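Long-range contacts in endo-polygalacturonase (Pectobacterium carotovorum subsp. carotovorum, PDB 1BHE), which hydrolyses the alpha-1,4-galacturonosyl linkages of polygalacturonic acid, contributing to the maceration and soft rot of plant tissue: residues 284-289 and 317-323; 234-238 and 260-264; 133-137 and 148-152; 76-80 and 125-130; 110-116 and 161-167. All blocks are in the same frame, centred on the assembly; numbering follows the deposited sequence.

Contact 1: residues 284-289 and 317-323; sequences DKSAAG and KEGSNVP
K285 and N321 join two loops on successive coils of the right-handed parallel beta-helix, the first leading from strand 277-282 to strand 290-302 and the second from strand 306-311 to strand 324-335. The carbonyl of K285 is the hub. N321 reaches it with its amide, ND2 to K285 O at 3.2 Å, and this oxygen lies almost in the plane of the N321 amide. N321 N makes a weak second bond to the same oxygen at 3.1 Å. CG of N321 stands beside its own backbone N (chi1 -67°), which lets side chain and main chain address one acceptor. G319 adds a CA-H...O contact, its CA 3.4 Å from K285 O; having no side chain, it can pass directly against K285 O and S286. D284 forms an Asx turn: its OD1 takes S286 N at 2.7 Å, through the anti lone pair. Its other oxygen, OD2, faces the K317 chain, 3.4 Å from CD, and makes a long salt bridge to NZ. Water 1 accepts from both K285 N and K317 N. Compact A288 packs its CB on P323 CD at 4.0 Å. K285 O, with one sound and one weak N-H donor, is thus the main polar tie, while the long salt bridge, from a buried carboxylate to an exposed lysine, probably adds less.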
# COMPACT_ATOMS: atom_id res chain seq x y z
N ASP A 284 0.71 -15.41 -11.14
CA ASP A 284 0.61 -16.86 -11.18
C ASP A 284 -0.49 -17.22 -12.18
O ASP A 284 -1.10 -16.32 -12.74
CB ASP A 284 0.32 -17.44 -9.79
CG ASP A 284 -0.88 -16.81 -9.12
OD1 ASP A 284 -2.01 -17.08 -9.58
OD2 ASP A 284 -0.71 -16.05 -8.14
N LYS A 285 -0.82 -18.50 -12.30
CA LYS A 285 -1.85 -18.94 -13.24
C LYS A 285 -3.26 -18.52 -12.85
O LYS A 285 -4.14 -18.57 -13.72
CB LYS A 285 -1.80 -20.46 -13.41
CG LYS A 285 -0.77 -20.95 -14.41
CD LYS A 285 -0.98 -22.43 -14.72
CE LYS A 285 0.20 -23.26 -14.26
NZ LYS A 285 0.51 -24.36 -15.22
N SER A 286 -3.52 -18.13 -11.61
CA SER A 286 -4.85 -17.74 -11.18
C SER A 286 -5.18 -16.27 -11.40
O SER A 286 -6.37 -15.94 -11.37
CB SER A 286 -5.02 -18.07 -9.69
OG SER A 286 -4.41 -17.07 -8.90
N ALA A 287 -4.20 -15.40 -11.61
CA ALA A 287 -4.51 -13.97 -11.72
C ALA A 287 -3.70 -13.20 -12.74
O ALA A 287 -3.71 -11.96 -12.72
CB ALA A 287 -4.30 -13.36 -10.33
N ALA A 288 -3.01 -13.89 -13.64
CA ALA A 288 -2.20 -13.22 -14.65
C ALA A 288 -3.04 -12.60 -15.77
O ALA A 288 -4.00 -13.21 -16.24
CB ALA A 288 -1.20 -14.21 -15.25
N GLY A 289 -2.66 -11.40 -16.20
CA GLY A 289 -3.34 -10.77 -17.33
C GLY A 289 -2.38 -9.83 -18.06
O GLY A 289 -1.17 -10.02 -18.01
N LYS A 317 -0.32 -21.91 -8.32
CA LYS A 317 -1.76 -21.91 -8.10
C LYS A 317 -2.43 -22.44 -9.37
O LYS A 317 -1.82 -22.32 -10.43
CB LYS A 317 -2.27 -20.51 -7.76
CG LYS A 317 -2.10 -20.09 -6.32
CD LYS A 317 -1.95 -18.58 -6.20
CE LYS A 317 -2.83 -18.01 -5.10
NZ LYS A 317 -2.99 -16.53 -5.24
N GLU A 318 -3.62 -23.02 -9.25
CA GLU A 318 -4.28 -23.54 -10.45
C GLU A 318 -4.96 -22.40 -11.21
O GLU A 318 -5.35 -21.39 -10.63
CB GLU A 318 -5.28 -24.65 -10.16
CG GLU A 318 -5.81 -24.72 -8.74
CD GLU A 318 -7.13 -25.43 -8.58
OE1 GLU A 318 -8.09 -25.16 -9.34
OE2 GLU A 318 -7.22 -26.28 -7.66
N GLY A 319 -5.08 -22.58 -12.52
CA GLY A 319 -5.70 -21.58 -13.37
C GLY A 319 -5.15 -21.67 -14.80
O GLY A 319 -4.12 -22.30 -15.05
N SER A 320 -5.85 -21.02 -15.71
CA SER A 320 -5.46 -21.02 -17.12
C SER A 320 -5.04 -19.63 -17.58
O SER A 320 -4.74 -19.42 -18.76
CB SER A 320 -6.64 -21.53 -17.96
OG SER A 320 -7.84 -20.92 -17.52
N ASN A 321 -5.02 -18.68 -16.64
CA ASN A 321 -4.64 -17.31 -16.97
C ASN A 321 -3.21 -17.23 -17.48
O ASN A 321 -2.29 -17.87 -16.99
CB ASN A 321 -4.86 -16.38 -15.77
CG ASN A 321 -6.33 -16.23 -15.44
OD1 ASN A 321 -7.01 -15.40 -16.05
ND2 ASN A 321 -6.84 -17.02 -14.51
N VAL A 322 -3.05 -16.48 -18.57
CA VAL A 322 -1.77 -16.28 -19.22
C VAL A 322 -1.37 -14.81 -19.12
O VAL A 322 -2.16 -13.93 -19.44
CB VAL A 322 -1.84 -16.69 -20.70
CG1 VAL A 322 -0.63 -16.23 -21.50
CG2 VAL A 322 -1.99 -18.20 -20.84
N PRO A 323 -0.13 -14.56 -18.73
CA PRO A 323 0.40 -13.21 -18.66
C PRO A 323 0.72 -12.64 -20.03
O PRO A 323 1.37 -13.29 -20.85
CB PRO A 323 1.69 -13.38 -17.86
CG PRO A 323 2.14 -14.77 -18.18
CD PRO A 323 0.88 -15.58 -18.35
O HOH W 1 0.84 -20.55 -11.07

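Contact 2: residues 234-238 and 260-264; sequences RAETR and MGVYN
The guanidinium of R238 lies flat on one face of the Y263 ring, planes 6° apart, in a stacked cation-pi pair on the flank of the parallel beta-helix. NH2 sits over the ring centre, and CZ is 3.7 Å from the centroid. The Y263 side chain also touches V290 and N292 of strand 290-302. At the edge of the guanidinium, in its plane, comes the carboxylate of E236; T237 O lies at the edge of the Y263 ring. E236 OE1 is gripped by two nitrogens of R238 side-on: NE at 2.8 Å meets it nearly along the C-O axis, whereas NH2 comes from above the carboxylate plane. The R238 chain runs extended from CG to NE (chi2 -178°), carrying the charged end across to the next strand, and the salt bridge fixes its rotation over the ring. Arginine suits the place because its flat cation can stack and bind a carboxylate at once. Beneath, strands 237-243 and 258-273 pair in parallel: T237 N donates to G261 O at 2.9 Å, and Y263 N to T237 O at 2.8 Å. T237 and V262 point to the sheet face opposite R238 and Y263, against I228 and A230, and T237 OG1 is bonded to K229 O and S209 N. Ahead of the pairing, water 2 donates to R234 O and, at 2.8 Å, to M260 O.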
# COMPACT_ATOMS: atom_id res chain seq x y z
N ARG A 234 -13.35 -6.16 -12.73
CA ARG A 234 -13.29 -4.82 -12.17
C ARG A 234 -12.49 -3.93 -13.11
O ARG A 234 -11.97 -4.42 -14.12
CB ARG A 234 -12.70 -4.81 -10.76
CG ARG A 234 -13.67 -5.27 -9.68
CD ARG A 234 -12.94 -5.80 -8.46
NE ARG A 234 -12.22 -4.74 -7.74
CZ ARG A 234 -11.47 -4.95 -6.66
NH1 ARG A 234 -11.32 -6.17 -6.16
NH2 ARG A 234 -10.85 -3.94 -6.07
N ALA A 235 -12.40 -2.64 -12.80
CA ALA A 235 -11.70 -1.71 -13.66
C ALA A 235 -10.23 -2.02 -13.89
O ALA A 235 -9.54 -2.62 -13.06
CB ALA A 235 -11.82 -0.29 -13.10
N GLU A 236 -9.72 -1.51 -15.02
CA GLU A 236 -8.29 -1.60 -15.28
C GLU A 236 -7.57 -0.62 -14.35
O GLU A 236 -8.14 0.39 -13.94
CB GLU A 236 -7.95 -1.26 -16.73
CG GLU A 236 -8.44 -2.35 -17.68
CD GLU A 236 -8.48 -1.93 -19.14
OE1 GLU A 236 -8.13 -0.77 -19.45
OE2 GLU A 236 -8.87 -2.78 -19.97
N THR A 237 -6.33 -0.95 -14.03
CA THR A 237 -5.49 -0.05 -13.23
C THR A 237 -4.60 0.68 -14.22
O THR A 237 -3.79 0.03 -14.90
CB THR A 237 -4.65 -0.83 -12.21
OG1 THR A 237 -5.53 -1.33 -11.20
CG2 THR A 237 -3.58 0.05 -11.58
N ARG A 238 -4.77 1.99 -14.37
CA ARG A 238 -4.02 2.77 -15.33
C ARG A 238 -3.52 4.10 -14.79
O ARG A 238 -4.15 4.74 -13.95
CB ARG A 238 -4.91 3.16 -16.53
CG ARG A 238 -5.52 2.03 -17.32
CD ARG A 238 -6.32 2.56 -18.51
NE ARG A 238 -6.47 1.46 -19.46
CZ ARG A 238 -5.77 1.24 -20.55
NH1 ARG A 238 -4.79 2.04 -20.95
NH2 ARG A 238 -6.09 0.16 -21.25
N MET A 260 -4.66 -8.27 -13.83
CA MET A 260 -5.70 -8.24 -14.86
C MET A 260 -5.88 -6.86 -15.48
O MET A 260 -6.96 -6.27 -15.38
CB MET A 260 -7.02 -8.75 -14.28
CG MET A 260 -6.93 -10.17 -13.75
SD MET A 260 -6.34 -11.30 -15.03
CE MET A 260 -7.64 -11.15 -16.24
N GLY A 261 -4.86 -6.33 -16.14
CA GLY A 261 -4.94 -5.04 -16.80
C GLY A 261 -4.30 -3.91 -16.02
O GLY A 261 -5.00 -3.09 -15.43
N VAL A 262 -2.98 -3.83 -16.06
CA VAL A 262 -2.19 -2.78 -15.43
C VAL A 262 -1.48 -2.02 -16.55
O VAL A 262 -0.74 -2.63 -17.33
CB VAL A 262 -1.15 -3.34 -14.45
CG1 VAL A 262 -0.20 -2.25 -13.97
CG2 VAL A 262 -1.85 -4.02 -13.29
N TYR A 263 -1.78 -0.73 -16.71
CA TYR A 263 -1.23 0.07 -17.79
C TYR A 263 -0.63 1.41 -17.39
O TYR A 263 -1.13 2.10 -16.50
CB TYR A 263 -2.37 0.44 -18.78
CG TYR A 263 -3.15 -0.73 -19.34
CD1 TYR A 263 -4.24 -1.25 -18.66
CD2 TYR A 263 -2.78 -1.32 -20.54
CE1 TYR A 263 -4.94 -2.33 -19.16
CE2 TYR A 263 -3.48 -2.40 -21.05
CZ TYR A 263 -4.55 -2.90 -20.35
OH TYR A 263 -5.26 -3.98 -20.83
N ASN A 264 0.39 1.83 -18.12
CA ASN A 264 1.02 3.13 -18.00
C ASN A 264 1.48 3.51 -16.60
O ASN A 264 1.00 4.45 -15.95
CB ASN A 264 0.04 4.18 -18.55
CG ASN A 264 0.61 5.57 -18.71
OD1 ASN A 264 1.81 5.75 -18.93
ND2 ASN A 264 -0.24 6.59 -18.59
O HOH W 2 -9.58 -5.31 -15.86

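Contact 3: residues 133-137 and 148-152; sequences SWWEL and QNTPR
W134 and P151 make the tight half of this contact. P151 CD stands over the six-membered ring of W134, 3.3 Å from its centroid and only 6° off the normal, a close CH-pi contact. The proline ring, rigid and with CD-H bonds polarised by the neighbouring nitrogen, suits an electron-rich indole face. T150 CG2 fills in beside the indole, 3.6 Å from W134 CE3, and also touches L137 CD1 at 3.9 Å. In T150, OG1 lies between the backbone N and the carbonyl carbon (chi1 60°); the methyl thus faces the apolar side chains and OG1 is bonded to N174 ND2.

The other half is looser. L137 and Q148 meet through their CB atoms at 4.1 Å, and no direct hydrogen bond crosses the segments. Instead, water 3 donates to W134 O and accepts from NE2 of the partly exposed Q148, each at 2.9 Å. Behind W134 the chain enters helix 136-144 through a capping box: E136 N donates to S133 OG, and S133 N to E136 OE1. Q148 lies about 7 Å, side chain to side chain, from D223, the predicted proton donor, which puts the Q148 end of the contact near the predicted family 28 active site.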
# COMPACT_ATOMS: atom_id res chain seq x y z
N SER A 133 -1.37 -10.60 19.57
CA SER A 133 -1.46 -9.34 18.85
C SER A 133 -1.96 -9.61 17.43
O SER A 133 -2.03 -10.77 17.03
CB SER A 133 -0.07 -8.69 18.73
OG SER A 133 0.76 -9.46 17.88
N TRP A 134 -2.25 -8.56 16.67
CA TRP A 134 -2.68 -8.75 15.29
C TRP A 134 -1.60 -9.46 14.46
O TRP A 134 -1.92 -10.34 13.66
CB TRP A 134 -2.99 -7.42 14.63
CG TRP A 134 -4.08 -6.55 15.14
CD1 TRP A 134 -3.90 -5.29 15.66
CD2 TRP A 134 -5.48 -6.79 15.16
NE1 TRP A 134 -5.12 -4.75 16.01
CE2 TRP A 134 -6.10 -5.65 15.71
CE3 TRP A 134 -6.28 -7.87 14.78
CZ2 TRP A 134 -7.48 -5.56 15.89
CZ3 TRP A 134 -7.65 -7.77 14.95
CH2 TRP A 134 -8.24 -6.63 15.50
N TRP A 135 -0.34 -9.06 14.61
CA TRP A 135 0.71 -9.69 13.80
C TRP A 135 0.96 -11.14 14.17
O TRP A 135 1.32 -11.94 13.29
CB TRP A 135 2.00 -8.88 13.85
CG TRP A 135 1.88 -7.51 13.24
CD1 TRP A 135 1.07 -7.12 12.21
CD2 TRP A 135 2.65 -6.37 13.60
NE1 TRP A 135 1.27 -5.78 11.95
CE2 TRP A 135 2.23 -5.30 12.79
CE3 TRP A 135 3.63 -6.13 14.58
CZ2 TRP A 135 2.77 -4.02 12.91
CZ3 TRP A 135 4.16 -4.86 14.70
CH2 TRP A 135 3.72 -3.81 13.87
N GLU A 136 0.72 -11.53 15.41
CA GLU A 136 0.89 -12.92 15.84
C GLU A 136 -0.07 -13.88 15.16
O GLU A 136 0.21 -15.08 15.10
CB GLU A 136 0.77 -13.01 17.36
CG GLU A 136 2.08 -12.66 18.05
CD GLU A 136 1.99 -12.48 19.54
OE1 GLU A 136 0.90 -12.19 20.08
OE2 GLU A 136 3.05 -12.61 20.20
N LEU A 137 -1.18 -13.40 14.60
CA LEU A 137 -2.11 -14.24 13.86
C LEU A 137 -1.59 -14.72 12.51
O LEU A 137 -2.09 -15.71 11.98
CB LEU A 137 -3.43 -13.48 13.65
CG LEU A 137 -4.22 -13.07 14.90
CD1 LEU A 137 -5.19 -11.94 14.57
CD2 LEU A 137 -4.97 -14.24 15.50
N GLN A 148 -6.01 -14.66 7.99
CA GLN A 148 -6.20 -13.92 9.23
C GLN A 148 -7.18 -12.78 8.97
O GLN A 148 -7.28 -12.26 7.85
CB GLN A 148 -4.90 -13.39 9.81
CG GLN A 148 -4.26 -12.24 9.04
CD GLN A 148 -3.13 -12.73 8.15
OE1 GLN A 148 -3.35 -13.64 7.35
NE2 GLN A 148 -1.95 -12.13 8.28
N ASN A 149 -7.92 -12.41 10.00
CA ASN A 149 -8.87 -11.30 9.92
C ASN A 149 -8.29 -10.18 10.78
O ASN A 149 -8.32 -10.27 12.01
CB ASN A 149 -10.27 -11.69 10.36
CG ASN A 149 -10.86 -12.76 9.46
OD1 ASN A 149 -11.56 -12.44 8.50
ND2 ASN A 149 -10.55 -14.01 9.79
N THR A 150 -7.71 -9.16 10.16
CA THR A 150 -7.11 -8.04 10.86
C THR A 150 -7.46 -6.75 10.11
O THR A 150 -7.56 -6.76 8.88
CB THR A 150 -5.58 -8.11 10.96
OG1 THR A 150 -5.03 -8.13 9.63
CG2 THR A 150 -5.03 -9.33 11.70
N PRO A 151 -7.61 -5.63 10.80
CA PRO A 151 -7.96 -4.37 10.19
C PRO A 151 -6.88 -3.67 9.38
O PRO A 151 -5.72 -3.53 9.78
CB PRO A 151 -8.34 -3.47 11.37
CG PRO A 151 -8.03 -4.19 12.62
CD PRO A 151 -7.51 -5.55 12.28
N ARG A 152 -7.25 -3.18 8.19
CA ARG A 152 -6.42 -2.28 7.41
C ARG A 152 -6.47 -0.88 8.03
O ARG A 152 -7.47 -0.57 8.69
CB ARG A 152 -6.92 -2.19 5.96
CG ARG A 152 -6.64 -3.48 5.19
CD ARG A 152 -7.30 -3.43 3.82
NE ARG A 152 -6.91 -4.59 3.01
CZ ARG A 152 -7.49 -4.94 1.87
NH1 ARG A 152 -8.51 -4.23 1.38
NH2 ARG A 152 -7.06 -6.01 1.22
O HOH W 3 -1.38 -10.81 10.84

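Contact 4: residues 76-80 and 125-130; sequences VNNAK and VKLQDK
N77 and Q128 stand at the centre of the first shell, where Q128 N donates to N77 O at 2.8 Å. The side chain of N77 binds the other loop too: ND2 gives a hydrogen bond to K126 O at 2.9 Å, in the carbonyl plane. CG of N77 lies between its backbone N and carbonyl carbon (chi1 59°), which carries the amide over toward K126. N78 reaches Q128 OE1 with ND2 at 3.2 Å, the two amide planes standing 74° apart and the donor tilted from the plane of the acceptor. D129 takes K80 N on OD2 at 2.8 Å, a charged acceptor for an N-H in a segment without regular pairing. The amides suit their places: N77 binds a backbone carbonyl, while N78 and Q128 join amide to amide.

Further out, the supports appear. N78 OD1 is held by S81 N, which fixes the amide whose ND2 binds Q128. K126 NZ curls back to L127 O and K130 O, bracing the 125-130 loop from within. Below the polar layer L127 CD1 packs on A79 CB at 4.2 Å, and L127 rests on W134. N77 itself is the centre of an inverse gamma turn, and the whole joins surface loops that follow the paired strands 72-75 and 118-120, on successive coils of the parallel beta-helix.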
# COMPACT_ATOMS: atom_id res chain seq x y z
N VAL A 76 -7.79 1.19 18.65
CA VAL A 76 -7.90 0.41 19.88
C VAL A 76 -7.46 -1.02 19.64
O VAL A 76 -7.69 -1.60 18.57
CB VAL A 76 -9.31 0.45 20.50
CG1 VAL A 76 -9.64 1.88 20.91
CG2 VAL A 76 -10.37 -0.08 19.54
N ASN A 77 -6.78 -1.60 20.62
CA ASN A 77 -6.29 -2.98 20.55
C ASN A 77 -7.38 -3.93 21.04
O ASN A 77 -7.28 -4.60 22.06
CB ASN A 77 -5.01 -3.14 21.35
CG ASN A 77 -5.12 -2.81 22.82
OD1 ASN A 77 -5.84 -1.90 23.22
ND2 ASN A 77 -4.41 -3.55 23.67
N ASN A 78 -8.46 -4.01 20.27
CA ASN A 78 -9.63 -4.82 20.58
C ASN A 78 -10.23 -5.37 19.30
O ASN A 78 -10.62 -4.61 18.42
CB ASN A 78 -10.67 -3.96 21.33
CG ASN A 78 -11.78 -4.84 21.88
OD1 ASN A 78 -12.69 -5.22 21.14
ND2 ASN A 78 -11.66 -5.23 23.14
N ALA A 79 -10.32 -6.69 19.18
CA ALA A 79 -10.81 -7.32 17.96
C ALA A 79 -12.30 -7.12 17.74
O ALA A 79 -12.73 -6.81 16.63
CB ALA A 79 -10.44 -8.79 17.96
N LYS A 80 -13.11 -7.21 18.80
CA LYS A 80 -14.55 -6.99 18.69
C LYS A 80 -14.89 -5.58 18.22
O LYS A 80 -15.86 -5.39 17.48
CB LYS A 80 -15.26 -7.29 20.01
CG LYS A 80 -16.77 -7.12 19.94
CD LYS A 80 -17.46 -7.54 21.23
CE LYS A 80 -18.97 -7.43 21.07
NZ LYS A 80 -19.59 -6.83 22.28
N VAL A 125 0.61 -4.99 19.38
CA VAL A 125 0.16 -4.95 20.76
C VAL A 125 -0.82 -6.06 21.08
O VAL A 125 -1.78 -6.30 20.34
CB VAL A 125 -0.51 -3.59 21.06
CG1 VAL A 125 -0.97 -3.50 22.51
CG2 VAL A 125 0.45 -2.46 20.73
N LYS A 126 -0.60 -6.77 22.20
CA LYS A 126 -1.55 -7.81 22.60
C LYS A 126 -2.95 -7.22 22.64
O LYS A 126 -3.17 -6.16 23.24
CB LYS A 126 -1.20 -8.41 23.96
CG LYS A 126 -2.21 -9.44 24.45
CD LYS A 126 -1.92 -9.88 25.87
CE LYS A 126 -2.95 -10.88 26.35
NZ LYS A 126 -4.34 -10.32 26.27
N LEU A 127 -3.90 -7.89 22.01
CA LEU A 127 -5.29 -7.42 22.03
C LEU A 127 -5.87 -7.60 23.43
O LEU A 127 -5.45 -8.49 24.17
CB LEU A 127 -6.10 -8.19 20.98
CG LEU A 127 -5.56 -8.11 19.55
CD1 LEU A 127 -6.31 -9.06 18.63
CD2 LEU A 127 -5.63 -6.68 19.04
N GLN A 128 -6.85 -6.78 23.80
CA GLN A 128 -7.53 -6.88 25.09
C GLN A 128 -8.39 -8.14 25.14
O GLN A 128 -8.69 -8.78 26.14
CB GLN A 128 -8.44 -5.68 25.31
CG GLN A 128 -7.76 -4.32 25.28
CD GLN A 128 -8.74 -3.16 25.24
OE1 GLN A 128 -9.94 -3.34 25.05
NE2 GLN A 128 -8.23 -1.95 25.42
N ASP A 129 -8.88 -8.49 23.98
CA ASP A 129 -9.76 -9.51 23.54
C ASP A 129 -9.21 -10.89 23.24
O ASP A 129 -9.98 -11.85 23.08
CB ASP A 129 -10.25 -8.95 22.15
CG ASP A 129 -11.77 -8.90 22.14
OD1 ASP A 129 -12.35 -9.26 23.19
OD2 ASP A 129 -12.33 -8.54 21.10
N LYS A 130 -7.92 -10.98 22.93
CA LYS A 130 -7.31 -12.25 22.54
C LYS A 130 -5.98 -12.44 23.27
O LYS A 130 -5.47 -11.51 23.88
CB LYS A 130 -7.07 -12.33 21.03
CG LYS A 130 -8.22 -12.06 20.09
CD LYS A 130 -9.25 -13.18 20.11
CE LYS A 130 -10.41 -12.88 19.17
NZ LYS A 130 -11.54 -13.83 19.34

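Contact 5: residues 110-116 and 161-167; sequences NSGIYGP and NFTLYNV
F162 swings its ring across to strand 112-114 because CG lies opposite the backbone N (chi1 -171°), while Y114 keeps CG beside its own N (chi1 -61°) and leans toward T163. The F162 face thus receives S111 O and G112 CA, the latter 4.2 Å from the ring centroid in a CH-pi contact. I113 CD1 meets the ring edge, CZ at 4.0 Å, and I113 CB packs on L164 CD2. On the other sheet face Y114 OH touches T163 CB at 3.5 Å. This is a rung-to-rung pairing of the parallel beta-helix: I113 N donates to T163 O at 2.9 Å, Y165 N to I113 O. At its start N110 and N161 lie side by side, both with left-handed backbone angles, which asparagine tolerates well. Water 5 donates to N110 OD1 and accepts from N161 ND2 at 2.8 Å; N161 OD1 is bonded to R4 NH1. Backbone bonds therefore hold the coils in register, with apolar packing on one face and water-linked amides at the corner.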
# COMPACT_ATOMS: atom_id res chain seq x y z
N ASN A 110 -12.90 14.46 -3.23
CA ASN A 110 -12.13 15.49 -2.56
C ASN A 110 -12.01 15.28 -1.05
O ASN A 110 -12.06 16.25 -0.28
CB ASN A 110 -12.72 16.89 -2.85
CG ASN A 110 -12.72 17.21 -4.33
OD1 ASN A 110 -11.82 16.84 -5.07
ND2 ASN A 110 -13.75 17.93 -4.78
N SER A 111 -11.85 14.04 -0.60
CA SER A 111 -11.68 13.76 0.83
C SER A 111 -10.19 13.54 1.08
O SER A 111 -9.45 13.22 0.13
CB SER A 111 -12.48 12.55 1.30
OG SER A 111 -13.88 12.84 1.28
N GLY A 112 -9.76 13.64 2.34
CA GLY A 112 -8.32 13.48 2.56
C GLY A 112 -7.92 13.32 4.01
O GLY A 112 -8.72 13.48 4.92
N ILE A 113 -6.67 12.92 4.22
CA ILE A 113 -6.08 12.69 5.55
C ILE A 113 -4.74 13.44 5.58
O ILE A 113 -3.92 13.27 4.67
CB ILE A 113 -5.86 11.20 5.80
CG1 ILE A 113 -7.21 10.47 5.99
CG2 ILE A 113 -4.97 10.94 7.01
CD1 ILE A 113 -7.08 8.96 5.87
N TYR A 114 -4.58 14.33 6.54
CA TYR A 114 -3.43 15.23 6.62
C TYR A 114 -2.72 15.15 7.97
O TYR A 114 -3.40 14.99 8.99
CB TYR A 114 -3.90 16.69 6.41
CG TYR A 114 -4.55 16.93 5.06
CD1 TYR A 114 -5.88 16.60 4.83
CD2 TYR A 114 -3.82 17.43 3.99
CE1 TYR A 114 -6.45 16.74 3.58
CE2 TYR A 114 -4.38 17.60 2.74
CZ TYR A 114 -5.70 17.25 2.54
OH TYR A 114 -6.27 17.42 1.30
N GLY A 115 -1.40 15.27 7.99
CA GLY A 115 -0.62 15.29 9.23
C GLY A 115 -0.15 16.70 9.55
O GLY A 115 -0.89 17.66 9.35
N PRO A 116 1.02 16.82 10.19
CA PRO A 116 1.98 15.76 10.35
C PRO A 116 1.94 14.91 11.60
O PRO A 116 2.97 14.33 11.97
CB PRO A 116 3.32 16.51 10.28
CG PRO A 116 3.02 17.80 10.97
CD PRO A 116 1.60 18.13 10.61
N ASN A 161 -10.35 11.68 -6.47
CA ASN A 161 -9.42 12.69 -5.97
C ASN A 161 -9.28 12.75 -4.46
O ASN A 161 -9.58 13.73 -3.77
CB ASN A 161 -9.79 14.04 -6.60
CG ASN A 161 -9.58 14.05 -8.10
OD1 ASN A 161 -8.79 13.28 -8.67
ND2 ASN A 161 -10.28 14.94 -8.80
N PHE A 162 -8.76 11.65 -3.90
CA PHE A 162 -8.50 11.50 -2.48
C PHE A 162 -7.05 11.94 -2.22
O PHE A 162 -6.19 11.66 -3.06
CB PHE A 162 -8.67 10.04 -2.03
CG PHE A 162 -8.61 9.85 -0.54
CD1 PHE A 162 -7.40 9.70 0.12
CD2 PHE A 162 -9.77 9.86 0.21
CE1 PHE A 162 -7.37 9.55 1.50
CE2 PHE A 162 -9.74 9.73 1.58
CZ PHE A 162 -8.54 9.57 2.24
N THR A 163 -6.78 12.60 -1.10
CA THR A 163 -5.44 13.08 -0.79
C THR A 163 -4.93 12.51 0.53
O THR A 163 -5.66 12.50 1.51
CB THR A 163 -5.44 14.63 -0.67
OG1 THR A 163 -5.79 15.20 -1.94
CG2 THR A 163 -4.06 15.14 -0.25
N LEU A 164 -3.68 12.07 0.55
CA LEU A 164 -2.99 11.59 1.74
C LEU A 164 -1.71 12.43 1.83
O LEU A 164 -0.84 12.25 0.97
CB LEU A 164 -2.58 10.14 1.58
CG LEU A 164 -2.69 9.11 2.69
CD1 LEU A 164 -1.61 8.04 2.57
CD2 LEU A 164 -2.74 9.69 4.09
N TYR A 165 -1.62 13.35 2.79
CA TYR A 165 -0.48 14.26 2.78
C TYR A 165 0.22 14.52 4.11
O TYR A 165 -0.45 14.77 5.11
CB TYR A 165 -1.03 15.62 2.30
CG TYR A 165 -0.03 16.76 2.28
CD1 TYR A 165 1.09 16.72 1.46
CD2 TYR A 165 -0.23 17.88 3.08
CE1 TYR A 165 2.00 17.77 1.45
CE2 TYR A 165 0.66 18.94 3.06
CZ TYR A 165 1.78 18.87 2.25
OH TYR A 165 2.67 19.93 2.24
N ASN A 166 1.56 14.58 4.05
CA ASN A 166 2.35 15.01 5.20
C ASN A 166 1.91 14.30 6.47
O ASN A 166 1.56 14.97 7.44
CB ASN A 166 2.14 16.53 5.29
CG ASN A 166 3.01 17.26 6.29
OD1 ASN A 166 4.12 16.83 6.59
ND2 ASN A 166 2.49 18.37 6.82
N VAL A 167 1.92 12.98 6.49
CA VAL A 167 1.45 12.22 7.65
C VAL A 167 2.20 10.93 7.86
O VAL A 167 2.76 10.37 6.91
CB VAL A 167 -0.07 11.97 7.41
CG1 VAL A 167 -0.28 11.11 6.16
CG2 VAL A 167 -0.75 11.35 8.61
O HOH W 4 -9.13 17.16 -3.94
O HOH W 5 -12.23 16.70 -7.74
O HOH W 6 -8.64 15.55 -1.82
O HOH W 7 -0.59 18.53 6.54

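In the fold
Contacts 1, 2, 4 and 5 join consecutive coils of one right-handed parallel beta-helix; contact 3 closes on itself the excursion that carries helix 136-144. Along the chain contact 4 opens first and interleaves with contact 5, whose loop encloses contact 3; contacts 2 and 1 follow in series. Contacts 3 and 4, with centres 10 Å apart, touch through W134 against L127 and A79. Contacts 1 and 2, with centres 16 Å apart, touch where M260 SD meets A288 O. Contacts 2 and 5 are strand pairings, with centres 24 Å apart, whereas 1 and 4 tie loops of neighbouring coils. Ladders thus build the long body, and loops project from it and, at contact 3, come near the predicted active site.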